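Local atomic coordinates of iron-chelator utilization protein (Thermobifida fusca TM51, PDB entry 4YHB), a protein that binds flavin-adenine dinucleotide and, as a siderophore-interacting oxidoreductase, probably takes part in reductive release of iron from ferric siderophores. Residues A[57-62]-A[114-119]; A[65-70]-A[76-81]. One frame throughout, in Å; residues are numbered along the deposited sequence.

Contact 1 of 2, residues A[57-62]-A[114-119]; sequences WFPNPE and GRWAAT
F58 drives one edge of its phenyl ring into a face of the W116 indole, an edge-to-face (T-shaped) aromatic pair between the loop that leaves strand 53-57 and helix 112-118. The F58 ring and the five-membered ring of W116 have centroids 5.2 Å apart and planes at 66°. The touching edge is the CD1-CE1 side: F58 CD1 comes to 3.6 Å from W116 CG, while F58 CE1 lies above the face, offset toward the rim, 3.8 Å from W116 CD2. W116 can offer this face because its CG stands anti to the backbone N (chi1 178°), which swings the indole off the helix toward the loop.

Further apolar contacts extend the pair. P59 brings CD to 4.1 Å from W116 CD1, obliquely to the indole, and F58 CD1 also meets the CB of W116 at 3.8 Å. L126 of strand 125-129 touches all three side chains, and F105 of strand 100-106 packs against both rings.

Within the loop, N60 OD1 accepts from E62 N at 2.7 Å in the plane of its carbonyl, an Asx turn that bends the chain just beyond P59.

No hydrogen bond crosses between 57-62 and 114-119, and the contact depends on ring shape and on the attraction of C-H edge for pi face. A leucine in place of W116 would probably leave the edge of F58 without a flat face to meet and open a gap beside P59. The same helix carries G114, whose backbone N bonds FAD O2P, so the helix packed here on the loop after strand 53-57 is the one that meets a cofactor phosphate, consistent with a part for this apolar contact in positioning it.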
ATOM      1  N   TRP A  57     -10.174  -6.021  -8.876  1.00 16.34           N
ATOM      2  CA  TRP A  57     -10.794  -5.955 -10.193  1.00 18.18           C
ATOM      3  C   TRP A  57     -12.154  -5.276 -10.095  1.00 18.60           C
ATOM      4  O   TRP A  57     -13.068  -5.775  -9.434  1.00 19.52           O
ATOM      5  CB  TRP A  57     -10.917  -7.372 -10.799  1.00 18.40           C
ATOM      6  CG  TRP A  57      -9.577  -7.985 -11.138  1.00 18.53           C
ATOM      7  CD1 TRP A  57      -8.532  -8.204 -10.283  1.00 20.35           C
ATOM      8  CD2 TRP A  57      -9.145  -8.463 -12.425  1.00 19.77           C
ATOM      9  NE1 TRP A  57      -7.476  -8.785 -10.961  1.00 18.99           N
ATOM     10  CE2 TRP A  57      -7.827  -8.948 -12.271  1.00 19.52           C
ATOM     11  CE3 TRP A  57      -9.747  -8.534 -13.686  1.00 22.70           C
ATOM     12  CZ2 TRP A  57      -7.100  -9.499 -13.336  1.00 20.95           C
ATOM     13  CZ3 TRP A  57      -9.020  -9.076 -14.743  1.00 23.12           C
ATOM     14  CH2 TRP A  57      -7.712  -9.548 -14.555  1.00 22.49           C
ATOM     15  N   PHE A  58     -12.270  -4.127 -10.758  1.00 19.84           N
ATOM     16  CA  PHE A  58     -13.389  -3.207 -10.576  1.00 19.11           C
ATOM     17  C   PHE A  58     -14.418  -3.308 -11.703  1.00 19.59           C
ATOM     18  O   PHE A  58     -14.070  -3.656 -12.837  1.00 21.64           O
ATOM     19  CB  PHE A  58     -12.877  -1.749 -10.504  1.00 16.46           C
ATOM     20  CG  PHE A  58     -12.027  -1.441  -9.290  1.00 17.88           C
ATOM     21  CD1 PHE A  58     -12.613  -0.983  -8.118  1.00 19.40           C
ATOM     22  CD2 PHE A  58     -10.650  -1.601  -9.326  1.00 20.45           C
ATOM     23  CE1 PHE A  58     -11.843  -0.687  -7.003  1.00 20.30           C
ATOM     24  CE2 PHE A  58      -9.867  -1.312  -8.201  1.00 18.95           C
ATOM     25  CZ  PHE A  58     -10.467  -0.860  -7.045  1.00 21.31           C
ATOM     26  N   PRO A  59     -15.679  -2.949 -11.411  1.00 22.92           N
ATOM     27  CA  PRO A  59     -16.689  -2.802 -12.469  1.00 27.14           C
ATOM     28  C   PRO A  59     -16.417  -1.566 -13.323  1.00 33.36           C
ATOM     29  O   PRO A  59     -15.770  -0.632 -12.845  1.00 26.48           O
ATOM     30  CB  PRO A  59     -17.996  -2.641 -11.687  1.00 25.83           C
ATOM     31  CG  PRO A  59     -17.556  -1.965 -10.414  1.00 26.07           C
ATOM     32  CD  PRO A  59     -16.231  -2.622 -10.080  1.00 22.11           C
ATOM     33  N   ASN A  60     -16.878  -1.570 -14.569  1.00 35.51           N
ATOM     34  CA  ASN A  60     -16.890  -0.355 -15.371  1.00 44.07           C
ATOM     35  C   ASN A  60     -18.160   0.420 -15.060  1.00 50.18           C
ATOM     36  O   ASN A  60     -19.266  -0.073 -15.297  1.00 56.71           O
ATOM     37  CB  ASN A  60     -16.807  -0.669 -16.864  1.00 47.32           C
ATOM     38  CG  ASN A  60     -16.693   0.582 -17.722  1.00 50.68           C
ATOM     39  OD1 ASN A  60     -17.437   1.548 -17.549  1.00 55.78           O
ATOM     40  ND2 ASN A  60     -15.748   0.569 -18.650  1.00 45.36           N
ATOM     41  N   PRO A  61     -18.007   1.641 -14.532  1.00 52.43           N
ATOM     42  CA  PRO A  61     -19.140   2.473 -14.116  1.00 56.63           C
ATOM     43  C   PRO A  61     -20.059   2.854 -15.275  1.00 61.94           C
ATOM     44  O   PRO A  61     -21.236   3.147 -15.052  1.00 65.14           O
ATOM     45  CB  PRO A  61     -18.459   3.715 -13.539  1.00 53.77           C
ATOM     46  CG  PRO A  61     -17.164   3.779 -14.258  1.00 52.09           C
ATOM     47  CD  PRO A  61     -16.728   2.357 -14.396  1.00 46.78           C
ATOM     48  N   GLU A  62     -19.533   2.848 -16.495  1.00 59.45           N
ATOM     49  CA  GLU A  62     -20.329   3.236 -17.652  1.00 66.63           C
ATOM     50  C   GLU A  62     -20.995   2.045 -18.340  1.00 65.41           C
ATOM     51  O   GLU A  62     -22.199   2.067 -18.590  1.00 68.81           O
ATOM     52  CB  GLU A  62     -19.470   4.007 -18.653  1.00 68.63           C
ATOM     53  CG  GLU A  62     -19.019   5.366 -18.141  1.00 75.98           C
ATOM     54  CD  GLU A  62     -19.091   6.441 -19.208  1.00 89.46           C
ATOM     55  OE1 GLU A  62     -18.216   6.455 -20.100  1.00 94.21           O
ATOM     56  OE2 GLU A  62     -20.031   7.265 -19.161  1.00 92.50           O
ATOM     57  N   GLY A 114     -10.071   5.094  -7.434  1.00 18.85           N
ATOM     58  CA  GLY A 114     -10.408   6.238  -6.597  1.00 18.42           C
ATOM     59  C   GLY A 114     -11.895   6.568  -6.637  1.00 22.02           C
ATOM     60  O   GLY A 114     -12.504   6.842  -5.605  1.00 21.44           O
ATOM     61  N   ARG A 115     -12.488   6.535  -7.823  1.00 19.46           N
ATOM     62  CA  ARG A 115     -13.898   6.890  -7.953  1.00 22.27           C
ATOM     63  C   ARG A 115     -14.808   5.821  -7.348  1.00 23.95           C
ATOM     64  O   ARG A 115     -15.852   6.149  -6.785  1.00 25.13           O
ATOM     65  CB  ARG A 115     -14.248   7.151  -9.425  1.00 23.71           C
ATOM     66  CG  ARG A 115     -13.740   8.511  -9.916  1.00 30.11           C
ATOM     67  CD  ARG A 115     -14.279   8.879 -11.303  1.00 35.71           C
ATOM     68  NE  ARG A 115     -13.756   8.012 -12.354  1.00 38.08           N
ATOM     69  CZ  ARG A 115     -12.741   8.323 -13.163  1.00 37.93           C
ATOM     70  NH1 ARG A 115     -12.119   9.497 -13.057  1.00 35.01           N
ATOM     71  NH2 ARG A 115     -12.348   7.454 -14.085  1.00 32.23           N
ATOM     72  N   TRP A 116     -14.401   4.557  -7.432  1.00 20.54           N
ATOM     73  CA  TRP A 116     -15.145   3.461  -6.800  1.00 21.94           C
ATOM     74  C   TRP A 116     -15.140   3.617  -5.278  1.00 24.68           C
ATOM     75  O   TRP A 116     -16.161   3.406  -4.612  1.00 21.82           O
ATOM     76  CB  TRP A 116     -14.552   2.090  -7.189  1.00 19.93           C
ATOM     77  CG  TRP A 116     -15.253   0.920  -6.531  1.00 20.26           C
ATOM     78  CD1 TRP A 116     -16.257   0.159  -7.061  1.00 21.27           C
ATOM     79  CD2 TRP A 116     -15.011   0.401  -5.213  1.00 18.86           C
ATOM     80  NE1 TRP A 116     -16.647  -0.803  -6.160  1.00 21.64           N
ATOM     81  CE2 TRP A 116     -15.901  -0.670  -5.014  1.00 19.82           C
ATOM     82  CE3 TRP A 116     -14.113   0.729  -4.188  1.00 20.15           C
ATOM     83  CZ2 TRP A 116     -15.929  -1.410  -3.836  1.00 21.35           C
ATOM     84  CZ3 TRP A 116     -14.153   0.002  -3.012  1.00 20.78           C
ATOM     85  CH2 TRP A 116     -15.050  -1.066  -2.851  1.00 19.78           C
ATOM     86  N   ALA A 117     -13.978   3.974  -4.727  1.00 23.38           N
ATOM     87  CA  ALA A 117     -13.836   4.171  -3.286  1.00 22.11           C
ATOM     88  C   ALA A 117     -14.809   5.221  -2.743  1.00 25.31           C
ATOM     89  O   ALA A 117     -15.291   5.107  -1.612  1.00 22.17           O
ATOM     90  CB  ALA A 117     -12.394   4.582  -2.940  1.00 18.80           C
ATOM     91  N   ALA A 118     -15.051   6.265  -3.533  1.00 24.71           N
ATOM     92  CA  ALA A 118     -15.885   7.391  -3.096  1.00 25.06           C
ATOM     93  C   ALA A 118     -17.322   6.959  -2.825  1.00 29.52           C
ATOM     94  O   ALA A 118     -18.024   7.588  -2.035  1.00 28.86           O
ATOM     95  CB  ALA A 118     -15.861   8.502  -4.135  1.00 26.90           C
ATOM     96  N   THR A 119     -17.754   5.877  -3.474  1.00 26.94           N
ATOM     97  CA  THR A 119     -19.133   5.406  -3.332  1.00 28.66           C
ATOM     98  C   THR A 119     -19.212   4.000  -2.748  1.00 31.86           C
ATOM     99  O   THR A 119     -20.257   3.364  -2.802  1.00 29.17           O
ATOM    100  CB  THR A 119     -19.867   5.411  -4.689  1.00 28.77           C
ATOM    101  OG1 THR A 119     -19.285   4.439  -5.564  1.00 33.42           O
ATOM    102  CG2 THR A 119     -19.784   6.792  -5.338  1.00 34.34           C
TER

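Contact 2 of 2, residues A[65-70]-A[76-81]; sequences EHVLPV and CLNFRA
N78 lays its carboxamide against the backbone of 68-70 and grips it at two points, giving from ND2 to L68 O (3.0 Å) and receiving from V70 N at OD1 (2.9 Å). The two bonds differ in direction. L68 O lies almost in the amide plane, 6° out of it, whereas V70 N sits above the carbonyl plane of N78. CG of N78 stands between its own backbone N and carbonyl carbon (chi1 65°), and this turn carries the amide across to the facing chain.

V70 crosses N78 at about a right angle, its CG2 3.7 Å from N78 ND2, while V67 and N78 run alongside in opposite senses, CG1 of V67 coming up to the same nitrogen. Beside the backbone bond from L77 N to V70 O (2.8 Å), V70 CG1 packs on L77 CB. The C76 SG meets P69 CB loosely at 4.5 Å and rests over the centre of the F79 ring.

Residues 65-70 and 76-81 flank the short strands 71-72 and 75-76, forming the base of a hairpin. P69, C76 and F79 touch L129 of strand 125-129, and W57 of strand 53-57 packs on P69, C76 and N78.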
ATOM      1  N   GLU A  65     -20.220  -3.342 -17.125  1.00 51.84           N
ATOM      2  CA  GLU A  65     -19.349  -4.500 -17.286  1.00 49.56           C
ATOM      3  C   GLU A  65     -18.501  -4.741 -16.035  1.00 41.08           C
ATOM      4  O   GLU A  65     -18.065  -3.796 -15.385  1.00 34.11           O
ATOM      5  CB  GLU A  65     -18.452  -4.283 -18.508  1.00 53.69           C
ATOM      6  CG  GLU A  65     -17.738  -5.517 -19.030  1.00 58.11           C
ATOM      7  CD  GLU A  65     -16.974  -5.235 -20.315  1.00 61.61           C
ATOM      8  OE1 GLU A  65     -16.735  -4.045 -20.615  1.00 64.03           O
ATOM      9  OE2 GLU A  65     -16.620  -6.203 -21.023  1.00 65.63           O
ATOM     10  N   HIS A  66     -18.281  -5.998 -15.676  1.00 33.06           N
ATOM     11  CA  HIS A  66     -17.389  -6.284 -14.557  1.00 30.86           C
ATOM     12  C   HIS A  66     -16.598  -7.554 -14.799  1.00 29.84           C
ATOM     13  O   HIS A  66     -17.043  -8.657 -14.458  1.00 27.50           O
ATOM     14  CB  HIS A  66     -18.160  -6.398 -13.247  1.00 27.56           C
ATOM     15  CG  HIS A  66     -17.287  -6.319 -12.033  1.00 28.01           C
ATOM     16  ND1 HIS A  66     -17.790  -6.142 -10.762  1.00 25.10           N
ATOM     17  CD2 HIS A  66     -15.940  -6.393 -11.894  1.00 23.11           C
ATOM     18  CE1 HIS A  66     -16.794  -6.105  -9.896  1.00 25.88           C
ATOM     19  NE2 HIS A  66     -15.659  -6.258 -10.559  1.00 22.51           N
ATOM     20  N   VAL A  67     -15.417  -7.388 -15.377  1.00 25.77           N
ATOM     21  CA  VAL A  67     -14.562  -8.519 -15.688  1.00 27.00           C
ATOM     22  C   VAL A  67     -13.773  -8.938 -14.460  1.00 25.85           C
ATOM     23  O   VAL A  67     -13.136  -8.113 -13.795  1.00 23.83           O
ATOM     24  CB  VAL A  67     -13.590  -8.205 -16.826  1.00 27.85           C
ATOM     25  CG1 VAL A  67     -12.890  -9.493 -17.279  1.00 27.22           C
ATOM     26  CG2 VAL A  67     -14.327  -7.577 -17.987  1.00 34.66           C
ATOM     27  N   LEU A  68     -13.829 -10.224 -14.160  1.00 18.79           N
ATOM     28  CA  LEU A  68     -13.128 -10.785 -13.013  1.00 22.82           C
ATOM     29  C   LEU A  68     -11.880 -11.533 -13.483  1.00 22.93           C
ATOM     30  O   LEU A  68     -11.785 -11.880 -14.664  1.00 26.04           O
ATOM     31  CB  LEU A  68     -14.072 -11.710 -12.238  1.00 24.91           C
ATOM     32  CG  LEU A  68     -15.350 -11.046 -11.719  1.00 26.64           C
ATOM     33  CD1 LEU A  68     -16.258 -12.070 -11.050  1.00 26.42           C
ATOM     34  CD2 LEU A  68     -15.010  -9.908 -10.750  1.00 23.65           C
ATOM     35  N   PRO A  69     -10.920 -11.793 -12.571  1.00 22.04           N
ATOM     36  CA  PRO A  69      -9.720 -12.531 -12.982  1.00 20.23           C
ATOM     37  C   PRO A  69     -10.037 -13.947 -13.454  1.00 27.27           C
ATOM     38  O   PRO A  69     -10.883 -14.607 -12.854  1.00 25.18           O
ATOM     39  CB  PRO A  69      -8.880 -12.601 -11.703  1.00 25.26           C
ATOM     40  CG  PRO A  69      -9.478 -11.626 -10.750  1.00 25.86           C
ATOM     41  CD  PRO A  69     -10.913 -11.482 -11.128  1.00 22.73           C
ATOM     42  N   VAL A  70      -9.346 -14.407 -14.491  1.00 23.75           N
ATOM     43  CA  VAL A  70      -9.403 -15.812 -14.886  1.00 27.06           C
ATOM     44  C   VAL A  70      -8.083 -16.473 -14.518  1.00 25.35           C
ATOM     45  O   VAL A  70      -7.045 -16.081 -15.026  1.00 26.04           O
ATOM     46  CB  VAL A  70      -9.670 -15.969 -16.398  1.00 27.53           C
ATOM     47  CG1 VAL A  70      -9.413 -17.411 -16.853  1.00 29.01           C
ATOM     48  CG2 VAL A  70     -11.101 -15.541 -16.726  1.00 30.29           C
ATOM     49  N   CYS A  76      -2.803 -15.857 -14.007  1.00 23.30           N
ATOM     50  CA  CYS A  76      -3.933 -15.088 -14.508  1.00 24.81           C
ATOM     51  C   CYS A  76      -3.850 -15.022 -16.024  1.00 23.18           C
ATOM     52  O   CYS A  76      -2.819 -14.632 -16.567  1.00 27.02           O
ATOM     53  CB  CYS A  76      -3.947 -13.677 -13.913  1.00 21.94           C
ATOM     54  SG  CYS A  76      -5.372 -12.732 -14.489  1.00 25.87           S
ATOM     55  N   LEU A  77      -4.931 -15.406 -16.701  1.00 25.28           N
ATOM     56  CA  LEU A  77      -4.953 -15.475 -18.164  1.00 24.65           C
ATOM     57  C   LEU A  77      -5.465 -14.219 -18.871  1.00 31.29           C
ATOM     58  O   LEU A  77      -5.281 -14.070 -20.085  1.00 26.24           O
ATOM     59  CB  LEU A  77      -5.827 -16.647 -18.633  1.00 24.21           C
ATOM     60  CG  LEU A  77      -5.406 -18.079 -18.309  1.00 28.33           C
ATOM     61  CD1 LEU A  77      -6.228 -19.029 -19.148  1.00 27.50           C
ATOM     62  CD2 LEU A  77      -3.916 -18.276 -18.536  1.00 33.09           C
ATOM     63  N   ASN A  78      -6.141 -13.334 -18.150  1.00 24.67           N
ATOM     64  CA  ASN A  78      -6.841 -12.268 -18.852  1.00 23.32           C
ATOM     65  C   ASN A  78      -6.468 -10.856 -18.424  1.00 25.06           C
ATOM     66  O   ASN A  78      -7.300  -9.953 -18.477  1.00 25.84           O
ATOM     67  CB  ASN A  78      -8.346 -12.460 -18.719  1.00 21.65           C
ATOM     68  CG  ASN A  78      -8.829 -12.326 -17.289  1.00 25.72           C
ATOM     69  OD1 ASN A  78      -8.070 -12.532 -16.336  1.00 24.60           O
ATOM     70  ND2 ASN A  78     -10.101 -11.990 -17.132  1.00 24.57           N
ATOM     71  N   PHE A  79      -5.211 -10.670 -18.033  1.00 23.05           N
ATOM     72  CA  PHE A  79      -4.674  -9.335 -17.770  1.00 23.96           C
ATOM     73  C   PHE A  79      -4.875  -8.430 -18.980  1.00 29.12           C
ATOM     74  O   PHE A  79      -5.095  -7.233 -18.826  1.00 27.22           O
ATOM     75  CB  PHE A  79      -3.177  -9.394 -17.434  1.00 28.40           C
ATOM     76  CG  PHE A  79      -2.869  -9.756 -16.006  1.00 28.07           C
ATOM     77  CD1 PHE A  79      -3.522  -9.134 -14.952  1.00 28.04           C
ATOM     78  CD2 PHE A  79      -1.896 -10.702 -15.722  1.00 29.51           C
ATOM     79  CE1 PHE A  79      -3.215  -9.463 -13.632  1.00 24.67           C
ATOM     80  CE2 PHE A  79      -1.584 -11.035 -14.417  1.00 27.25           C
ATOM     81  CZ  PHE A  79      -2.244 -10.418 -13.368  1.00 27.80           C
ATOM     82  N   ARG A  80      -4.808  -8.993 -20.190  1.00 25.73           N
ATOM     83  CA  ARG A  80      -4.879  -8.158 -21.390  1.00 25.31           C
ATOM     84  C   ARG A  80      -6.243  -8.209 -22.072  1.00 25.66           C
ATOM     85  O   ARG A  80      -6.408  -7.695 -23.177  1.00 28.91           O
ATOM     86  CB  ARG A  80      -3.781  -8.561 -22.381  1.00 27.54           C
ATOM     87  CG  ARG A  80      -2.369  -8.313 -21.865  1.00 31.25           C
ATOM     88  CD  ARG A  80      -1.316  -9.094 -22.651  1.00 42.60           C
ATOM     89  NE  ARG A  80      -1.030  -8.506 -23.958  1.00 43.76           N
ATOM     90  CZ  ARG A  80      -0.721  -9.209 -25.046  1.00 40.16           C
ATOM     91  NH1 ARG A  80      -0.654 -10.533 -24.990  1.00 40.59           N
ATOM     92  NH2 ARG A  80      -0.473  -8.590 -26.192  1.00 38.23           N
ATOM     93  N   ALA A  81      -7.221  -8.831 -21.429  1.00 24.64           N
ATOM     94  CA  ALA A  81      -8.562  -8.878 -22.010  1.00 31.23           C
ATOM     95  C   ALA A  81      -9.160  -7.472 -22.038  1.00 37.08           C
ATOM     96  O   ALA A  81      -8.798  -6.628 -21.223  1.00 28.85           O
ATOM     97  CB  ALA A  81      -9.450  -9.823 -21.239  1.00 28.07           C
TER

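In the fold
From the N terminus, the chain passes through strands 17-29 and 32-38 before strand 53-57 leads into the first half of contact 1. Contact 2 then closes a short loop around strands 71-72 and 75-76. After strands 86-95 and 100-106, helix 112-118 returns to complete contact 1, so the small loop lies wholly within the large one and the two do not cross. Their centres are 16 Å apart, joined through probable hydrogen bonds from N60 N to E65 O and between H66 NE2 and W57 O. Contact 1 ties the helix to the barrel near FAD; contact 2 closes the base of the hairpin, which packs beside strands 53-57 and 125-129.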